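Local structure of transcriptional regulator, marR family, putative (Sulfolobus solfataricus, 3F3X) at residues 23-28 / 35-40; 43-48 / 57-62; 69-74 / 80-85. The protein probably binds DNA as a dimeric winged-helix regulator of the MarR family and thereby controls transcription. All blocks are in the same frame, centred on the assembly; numbering follows the deposited sequence.

Contact 1: residues 23-28 / 35-40; sequences KEFNNR and LSYLDF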
# COMPACT_ATOMS: atom_id res chain seq x y z
N LYS A 23 -5.05 -6.30 3.98
CA LYS A 23 -5.61 -6.92 5.17
C LYS A 23 -6.51 -8.06 4.74
O LYS A 23 -6.48 -9.15 5.32
CB LYS A 23 -6.42 -5.91 5.99
CG LYS A 23 -6.97 -6.50 7.29
CD LYS A 23 -7.92 -5.54 8.00
CE LYS A 23 -8.54 -6.21 9.22
NZ LYS A 23 -9.56 -5.35 9.88
N GLU A 24 -7.31 -7.82 3.71
CA GLU A 24 -8.22 -8.85 3.21
C GLU A 24 -7.44 -9.98 2.57
O GLU A 24 -7.75 -11.16 2.78
CB GLU A 24 -9.20 -8.25 2.21
CG GLU A 24 -10.17 -7.26 2.83
CD GLU A 24 -11.56 -7.39 2.26
OE1 GLU A 24 -12.11 -8.51 2.30
OE2 GLU A 24 -12.10 -6.37 1.78
N PHE A 25 -6.42 -9.62 1.79
CA PHE A 25 -5.59 -10.61 1.12
C PHE A 25 -4.89 -11.52 2.12
O PHE A 25 -4.97 -12.75 2.01
CB PHE A 25 -4.53 -9.93 0.24
CG PHE A 25 -5.08 -9.31 -1.02
CD1 PHE A 25 -6.44 -9.36 -1.30
CD2 PHE A 25 -4.23 -8.70 -1.93
CE1 PHE A 25 -6.95 -8.80 -2.47
CE2 PHE A 25 -4.73 -8.13 -3.11
CZ PHE A 25 -6.10 -8.19 -3.38
N ASN A 26 -4.20 -10.92 3.09
CA ASN A 26 -3.49 -11.70 4.10
C ASN A 26 -4.44 -12.53 4.97
O ASN A 26 -4.09 -13.64 5.38
CB ASN A 26 -2.64 -10.79 5.00
CG ASN A 26 -1.38 -10.29 4.31
OD1 ASN A 26 -0.90 -10.90 3.36
ND2 ASN A 26 -0.84 -9.18 4.80
N ASN A 27 -5.62 -11.99 5.25
CA ASN A 27 -6.60 -12.70 6.07
C ASN A 27 -7.07 -13.95 5.34
O ASN A 27 -7.06 -15.05 5.89
CB ASN A 27 -7.80 -11.81 6.39
CG ASN A 27 -8.86 -12.56 7.16
OD1 ASN A 27 -9.99 -12.72 6.70
ND2 ASN A 27 -8.50 -13.03 8.35
N ARG A 28 -7.48 -13.77 4.08
CA ARG A 28 -7.97 -14.84 3.24
C ARG A 28 -6.91 -15.92 3.01
O ARG A 28 -7.14 -17.10 3.28
CB ARG A 28 -8.40 -14.28 1.89
CG ARG A 28 -9.49 -15.05 1.19
CD ARG A 28 -10.84 -14.72 1.79
NE ARG A 28 -11.88 -15.02 0.81
CZ ARG A 28 -13.14 -14.63 0.90
NH1 ARG A 28 -13.57 -13.91 1.93
NH2 ARG A 28 -13.98 -14.96 -0.07
N LEU A 35 -0.74 -18.69 4.09
CA LEU A 35 0.17 -17.96 3.21
C LEU A 35 -0.13 -16.48 3.33
O LEU A 35 -1.21 -16.10 3.79
CB LEU A 35 -0.01 -18.37 1.75
CG LEU A 35 0.36 -19.79 1.31
CD1 LEU A 35 0.06 -19.94 -0.18
CD2 LEU A 35 1.83 -20.05 1.60
N SER A 36 0.82 -15.65 2.91
CA SER A 36 0.64 -14.21 2.93
C SER A 36 0.58 -13.75 1.48
O SER A 36 0.80 -14.54 0.56
CB SER A 36 1.81 -13.53 3.63
OG SER A 36 2.99 -13.62 2.85
N TYR A 37 0.27 -12.48 1.27
CA TYR A 37 0.21 -11.93 -0.07
C TYR A 37 1.60 -11.93 -0.69
O TYR A 37 1.76 -12.17 -1.89
CB TYR A 37 -0.35 -10.52 -0.04
CG TYR A 37 -0.52 -9.88 -1.40
CD1 TYR A 37 -1.16 -10.57 -2.43
CD2 TYR A 37 -0.12 -8.57 -1.62
CE1 TYR A 37 -1.39 -9.95 -3.66
CE2 TYR A 37 -0.35 -7.95 -2.85
CZ TYR A 37 -0.99 -8.64 -3.86
OH TYR A 37 -1.26 -8.00 -5.05
N LEU A 38 2.61 -11.64 0.12
CA LEU A 38 3.99 -11.61 -0.37
C LEU A 38 4.39 -13.02 -0.79
O LEU A 38 5.14 -13.20 -1.74
CB LEU A 38 4.94 -11.10 0.71
CG LEU A 38 6.41 -11.01 0.28
CD1 LEU A 38 6.53 -10.08 -0.92
CD2 LEU A 38 7.27 -10.49 1.43
N ASP A 39 3.89 -14.02 -0.05
CA ASP A 39 4.18 -15.42 -0.36
C ASP A 39 3.66 -15.70 -1.77
O ASP A 39 4.34 -16.33 -2.58
CB ASP A 39 3.46 -16.36 0.61
CG ASP A 39 4.08 -16.39 1.99
OD1 ASP A 39 3.40 -16.87 2.92
OD2 ASP A 39 5.25 -15.96 2.15
N PHE A 40 2.45 -15.24 -2.04
CA PHE A 40 1.84 -15.42 -3.35
C PHE A 40 2.71 -14.78 -4.44
O PHE A 40 2.94 -15.38 -5.49
CB PHE A 40 0.45 -14.80 -3.39
CG PHE A 40 -0.04 -14.50 -4.78
CD1 PHE A 40 -0.45 -15.53 -5.63
CD2 PHE A 40 -0.05 -13.19 -5.25
CE1 PHE A 40 -0.87 -15.25 -6.94
CE2 PHE A 40 -0.47 -12.91 -6.55
CZ PHE A 40 -0.88 -13.93 -7.39
O HOH W 1 2.15 -9.97 2.61
O HOH W 2 -1.36 -14.14 5.80

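Contact 2: residues 43-48 / 57-62; sequences LKATSE and ANRYFV. With SO4 (sulfate ion), chain B.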
# COMPACT_ATOMS: atom_id res chain seq x y z
N LEU A 43 5.85 -16.81 -5.15
CA LEU A 43 5.52 -18.00 -5.90
C LEU A 43 5.25 -17.64 -7.37
O LEU A 43 5.71 -18.33 -8.27
CB LEU A 43 4.30 -18.71 -5.30
CG LEU A 43 4.55 -19.36 -3.93
CD1 LEU A 43 3.27 -19.97 -3.38
CD2 LEU A 43 5.62 -20.44 -4.06
N LYS A 44 4.52 -16.56 -7.60
CA LYS A 44 4.23 -16.18 -8.98
C LYS A 44 5.50 -15.87 -9.78
O LYS A 44 5.69 -16.38 -10.88
CB LYS A 44 3.30 -14.96 -9.03
CG LYS A 44 2.97 -14.51 -10.45
CD LYS A 44 2.09 -13.27 -10.47
CE LYS A 44 1.80 -12.82 -11.89
NZ LYS A 44 1.06 -11.52 -11.91
N ALA A 45 6.37 -15.03 -9.21
CA ALA A 45 7.60 -14.66 -9.89
C ALA A 45 8.53 -15.85 -10.17
O ALA A 45 9.11 -15.96 -11.25
CB ALA A 45 8.34 -13.61 -9.07
N THR A 46 8.67 -16.74 -9.19
CA THR A 46 9.54 -17.90 -9.37
C THR A 46 8.90 -18.96 -10.28
O THR A 46 9.61 -19.76 -10.87
CB THR A 46 9.94 -18.55 -8.01
OG1 THR A 46 8.77 -18.93 -7.27
CG2 THR A 46 10.78 -17.56 -7.18
N SER A 47 7.57 -18.95 -10.39
CA SER A 47 6.91 -19.91 -11.27
C SER A 47 7.29 -19.59 -12.72
O SER A 47 7.25 -20.46 -13.59
CB SER A 47 5.38 -19.84 -11.11
OG SER A 47 4.85 -18.69 -11.73
N GLU A 48 7.66 -18.33 -12.96
CA GLU A 48 8.07 -17.88 -14.29
C GLU A 48 9.48 -18.39 -14.62
O GLU A 48 9.73 -18.86 -15.73
CB GLU A 48 8.04 -16.34 -14.33
CG GLU A 48 6.64 -15.76 -14.19
CD GLU A 48 6.64 -14.30 -13.76
OE1 GLU A 48 7.73 -13.69 -13.66
OE2 GLU A 48 5.54 -13.76 -13.51
N ALA A 57 13.04 -8.67 -4.19
CA ALA A 57 12.86 -7.46 -3.40
C ALA A 57 12.60 -6.27 -4.32
O ALA A 57 11.76 -5.41 -4.03
CB ALA A 57 14.10 -7.20 -2.56
N ASN A 58 13.33 -6.24 -5.43
CA ASN A 58 13.23 -5.19 -6.43
C ASN A 58 11.86 -5.13 -7.11
O ASN A 58 11.28 -4.06 -7.28
CB ASN A 58 14.30 -5.41 -7.49
CG ASN A 58 15.17 -4.20 -7.69
OD1 ASN A 58 14.77 -3.23 -8.33
ND2 ASN A 58 16.38 -4.25 -7.13
N ARG A 59 11.36 -6.29 -7.51
CA ARG A 59 10.09 -6.37 -8.19
C ARG A 59 8.91 -6.06 -7.29
O ARG A 59 7.95 -5.42 -7.72
CB ARG A 59 9.92 -7.76 -8.82
CG ARG A 59 8.59 -8.00 -9.53
CD ARG A 59 8.66 -9.28 -10.37
NE ARG A 59 7.35 -9.79 -10.76
CZ ARG A 59 7.16 -10.84 -11.55
NH1 ARG A 59 8.21 -11.48 -12.07
NH2 ARG A 59 5.93 -11.27 -11.80
N TYR A 60 8.98 -6.48 -6.04
CA TYR A 60 7.87 -6.25 -5.12
C TYR A 60 8.04 -5.11 -4.13
O TYR A 60 7.20 -4.91 -3.25
CB TYR A 60 7.53 -7.55 -4.41
CG TYR A 60 7.07 -8.59 -5.41
CD1 TYR A 60 7.88 -9.68 -5.75
CD2 TYR A 60 5.87 -8.42 -6.11
CE1 TYR A 60 7.50 -10.57 -6.77
CE2 TYR A 60 5.49 -9.30 -7.12
CZ TYR A 60 6.31 -10.37 -7.45
OH TYR A 60 5.94 -11.22 -8.47
N PHE A 61 9.11 -4.35 -4.29
CA PHE A 61 9.39 -3.21 -3.42
C PHE A 61 9.37 -3.51 -1.93
O PHE A 61 8.75 -2.80 -1.15
CB PHE A 61 8.42 -2.07 -3.72
CG PHE A 61 8.59 -1.45 -5.08
CD1 PHE A 61 8.17 -2.12 -6.22
CD2 PHE A 61 9.20 -0.21 -5.22
CE1 PHE A 61 8.33 -1.56 -7.49
CE2 PHE A 61 9.37 0.37 -6.49
CZ PHE A 61 8.94 -0.31 -7.62
N VAL A 62 10.05 -4.59 -1.54
CA VAL A 62 10.15 -4.94 -0.13
C VAL A 62 11.64 -5.10 0.15
O VAL A 62 12.44 -5.25 -0.77
CB VAL A 62 9.41 -6.27 0.19
CG1 VAL A 62 7.91 -6.09 0.00
CG2 VAL A 62 9.92 -7.37 -0.71
S SO4 B . 3.50 -9.25 -10.37
O1 SO4 B . 2.62 -8.59 -9.38
O2 SO4 B . 3.82 -10.61 -9.92
O3 SO4 B . 4.75 -8.48 -10.52
O4 SO4 B . 2.79 -9.32 -11.66

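Contact 3: residues 69-74 / 80-85; sequences AAVDKL and VRRIRD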
# COMPACT_ATOMS: atom_id res chain seq x y z
N ALA A 69 12.79 -13.46 5.00
CA ALA A 69 11.88 -13.98 6.01
C ALA A 69 10.78 -14.81 5.34
O ALA A 69 10.45 -15.90 5.81
CB ALA A 69 11.26 -12.84 6.80
N ALA A 70 10.23 -14.29 4.25
CA ALA A 70 9.17 -14.99 3.52
C ALA A 70 9.69 -16.30 2.93
O ALA A 70 9.05 -17.34 3.06
CB ALA A 70 8.62 -14.09 2.41
N VAL A 71 10.85 -16.25 2.28
CA VAL A 71 11.44 -17.44 1.67
C VAL A 71 11.77 -18.49 2.73
O VAL A 71 11.64 -19.69 2.47
CB VAL A 71 12.72 -17.07 0.88
CG1 VAL A 71 13.42 -18.33 0.38
CG2 VAL A 71 12.35 -16.17 -0.30
N ASP A 72 12.19 -18.06 3.91
CA ASP A 72 12.50 -19.02 4.97
C ASP A 72 11.29 -19.91 5.23
O ASP A 72 11.43 -21.13 5.34
CB ASP A 72 12.88 -18.31 6.28
CG ASP A 72 14.24 -17.64 6.22
OD1 ASP A 72 15.13 -18.11 5.47
OD2 ASP A 72 14.43 -16.65 6.96
N LYS A 73 10.11 -19.31 5.32
CA LYS A 73 8.90 -20.08 5.58
C LYS A 73 8.50 -20.91 4.37
O LYS A 73 8.15 -22.08 4.50
CB LYS A 73 7.76 -19.15 6.00
CG LYS A 73 7.29 -19.39 7.42
CD LYS A 73 6.50 -18.22 7.98
CE LYS A 73 6.20 -18.42 9.46
NZ LYS A 73 5.58 -17.22 10.08
N LEU A 74 8.55 -20.30 3.19
CA LEU A 74 8.20 -21.00 1.97
C LEU A 74 9.09 -22.23 1.76
O LEU A 74 8.61 -23.29 1.37
CB LEU A 74 8.32 -20.07 0.76
CG LEU A 74 7.25 -18.98 0.67
CD1 LEU A 74 7.60 -18.02 -0.44
CD2 LEU A 74 5.88 -19.60 0.43
N VAL A 80 9.36 -23.70 -2.16
CA VAL A 80 10.46 -23.19 -2.96
C VAL A 80 11.74 -23.72 -2.32
O VAL A 80 11.69 -24.38 -1.28
CB VAL A 80 10.58 -21.62 -2.96
CG1 VAL A 80 9.28 -20.98 -3.41
CG2 VAL A 80 11.00 -21.12 -1.57
N ARG A 81 12.86 -23.46 -2.96
CA ARG A 81 14.15 -23.86 -2.42
C ARG A 81 15.13 -22.80 -2.86
O ARG A 81 14.92 -22.14 -3.88
CB ARG A 81 14.59 -25.23 -2.94
CG ARG A 81 15.03 -25.27 -4.41
CD ARG A 81 15.72 -26.61 -4.73
NE ARG A 81 14.84 -27.75 -4.46
CZ ARG A 81 13.85 -28.13 -5.25
NH1 ARG A 81 13.60 -27.47 -6.37
NH2 ARG A 81 13.07 -29.14 -4.89
N ARG A 82 16.19 -22.63 -2.08
CA ARG A 82 17.23 -21.69 -2.44
C ARG A 82 18.39 -22.51 -2.98
O ARG A 82 18.75 -23.55 -2.42
CB ARG A 82 17.69 -20.89 -1.22
CG ARG A 82 16.90 -19.61 -0.99
CD ARG A 82 17.18 -18.99 0.37
NE ARG A 82 16.61 -19.82 1.43
CZ ARG A 82 16.32 -19.38 2.65
NH1 ARG A 82 16.56 -18.11 2.98
NH2 ARG A 82 15.78 -20.20 3.53
N ILE A 83 18.94 -22.07 -4.11
CA ILE A 83 20.08 -22.74 -4.72
C ILE A 83 21.03 -21.63 -5.13
O ILE A 83 20.65 -20.46 -5.16
CB ILE A 83 19.69 -23.56 -5.97
CG1 ILE A 83 18.88 -22.70 -6.94
CG2 ILE A 83 18.93 -24.82 -5.55
CD1 ILE A 83 18.53 -23.39 -8.24
N ARG A 84 22.27 -21.99 -5.41
CA ARG A 84 23.25 -20.99 -5.81
C ARG A 84 23.18 -20.83 -7.31
O ARG A 84 22.87 -21.78 -8.03
CB ARG A 84 24.65 -21.44 -5.41
CG ARG A 84 24.87 -21.55 -3.90
CD ARG A 84 26.18 -22.24 -3.60
NE ARG A 84 26.14 -23.65 -3.99
CZ ARG A 84 27.21 -24.43 -4.11
NH1 ARG A 84 28.42 -23.95 -3.88
NH2 ARG A 84 27.06 -25.70 -4.46
N ASP A 85 23.47 -19.62 -7.79
CA ASP A 85 23.46 -19.36 -9.22
C ASP A 85 24.60 -20.21 -9.80
O ASP A 85 25.74 -20.09 -9.37
CB ASP A 85 23.73 -17.89 -9.50
CG ASP A 85 23.51 -17.52 -10.95
OD1 ASP A 85 23.77 -18.38 -11.83
OD2 ASP A 85 23.09 -16.38 -11.22

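Contact 1: residues 23-28 / 35-40
The ring of F25 turns its edge onto the face of the Y37 ring, an edge-to-face (T-shaped) pair, though a tilted one, the planes meeting at 56°. Its CD2 stands over the centre of the phenol, 3.5 Å above the plane of Y37, and F25 CE2 follows over the CE1 and CZ side. At the rim of the third flat group, F40, the carbonyl O of Y37 lies in the ring plane. The two stacked side chains run side by side in the same direction, because CG of Y37 is anti to its own backbone N (chi1 -177°), which swings the ring along the flank of F25. The far end of Y37 is spoken for as well: its OH hydrogen-bonds N12 OD1 of the second subunit.

One residue on from F25, N26 reaches across with its amide. N26 OD1 accepts the backbone N-H of Y37 at 2.9 Å, the donor standing almost on the extension of the C=O bond, at 176°. A water donates a longer bond to the same oxygen and accepts from L38 N, while a second water bridges the carbonyls N26 O and L35 O, 2.8 Å from each. The first turn of the second helix is thus satisfied partly from the neighbouring helix. Its own capping box does the rest: D39 N donates to S36 OG at 3.1 Å, and S36 N returns a bond to D39 OD1 at 2.9 Å.

The contact joins helix 3-33, which also meets the second subunit, to helix 37-48, first helix of the MarR-type winged helix-turn-helix domain. Helix 98-118 packs on F25, on F40 and, in the turn between, on L35; helix 64-76 touches L38 and D39, and M11 and R19 of the second subunit pack against F25 and Y37 respectively.

Contact 2: residues 43-48 / 57-62
E48 OE1 is held by two arginines: R59 NH1 donates to it at 2.8 Å, and R51 forms a second salt bridge. R59 approaches end-on, its NH2 bonding E48 OE2 at 3.0 Å, each oxygen met on its syn side with the two flat groups nearly coplanar. The methyl of A45 rests over one face of the guanidinium, 3.7 Å from R59 NH1, and also meets the rim of the Y60 ring.

Such contacts join the helix 37-48 of a winged helix-turn-helix domain to helix 53-60, the first helix of the helix-turn-helix pair. At the rim of the guanidinium a sulfate, probably from the crystallisation liquor, sits in the same plane. Its O2 is gripped by Y60 OH at 2.6 Å and R59 NH2 at 2.9 Å, while R59 NE donates to O3. K44, extended with CG anti to the backbone N (chi1 180°), brings NZ to O4 of the sulfate at 2.8 Å. A leucine in place of R59 would probably leave E48 OE2 without this partner and the sulfate less firmly fixed. K16 and Q9 of the second subunit complete the anion site.

Contact 3: residues 69-74 / 80-85
V71 and R82 approach from opposite directions, and the valine methyl meets a flat charged group broadside. V71 CG1 lies over one face of the R82 guanidinium, toward its rim, with R82 NE 3.7 Å away. The carboxylate of D72 takes the edge instead. D72 OD1 accepts from both R82 NH1 and R82 NH2, each at 2.9 Å, so one oxygen carries a forked salt bridge. The bonds are bent, and the carboxylate is turned 47° from the guanidinium plane, unlike a flat two-oxygen pairing. A bend in the R82 chain at chi3 (-70°) brings its end to the helix, where E75 salt-bridges NE as well; two acidic residues one turn apart therefore probably hold the charge and fix its rotation.

Nearer the start of the strand the meeting is apolar. V80 CG2 presses on L74 CB at 3.7 Å and lies 4.2 Å from V71 CG1. L74 also reaches I42 and V80 also reaches L43, both on helix 37-48, while V94 of the adjacent strand also backs V80.

The short axes of helix 69-74 and strand 80-85 pass 7.9 Å apart at 116°. This is the junction between the second helix of the helix-turn-helix, the recognition helix in relatives of this family, and the first strand of the beta-hairpin wing, an arrangement characteristic of the winged-helix fold.

How the contacts relate
The three contacts follow one another along the chain, contact 1 closing before contact 2 opens and contact 2 before contact 3. Helix 37-48 is shared by contacts 1 and 2, whose centres lie about 14 Å apart. It also backs contact 3, where L38 and D39 reach A70; just before the helix, L35 meets L74. Centres of contacts 2 and 3 are about 12 Å apart, and those of 1 and 3 about 18 Å. Contacts 1 and 2 touch the second subunit; contact 3 does not. One helix thus links the dimer-facing side to the helix-turn-helix and its wing, consistent with a domain that presents DNA-binding elements in pairs.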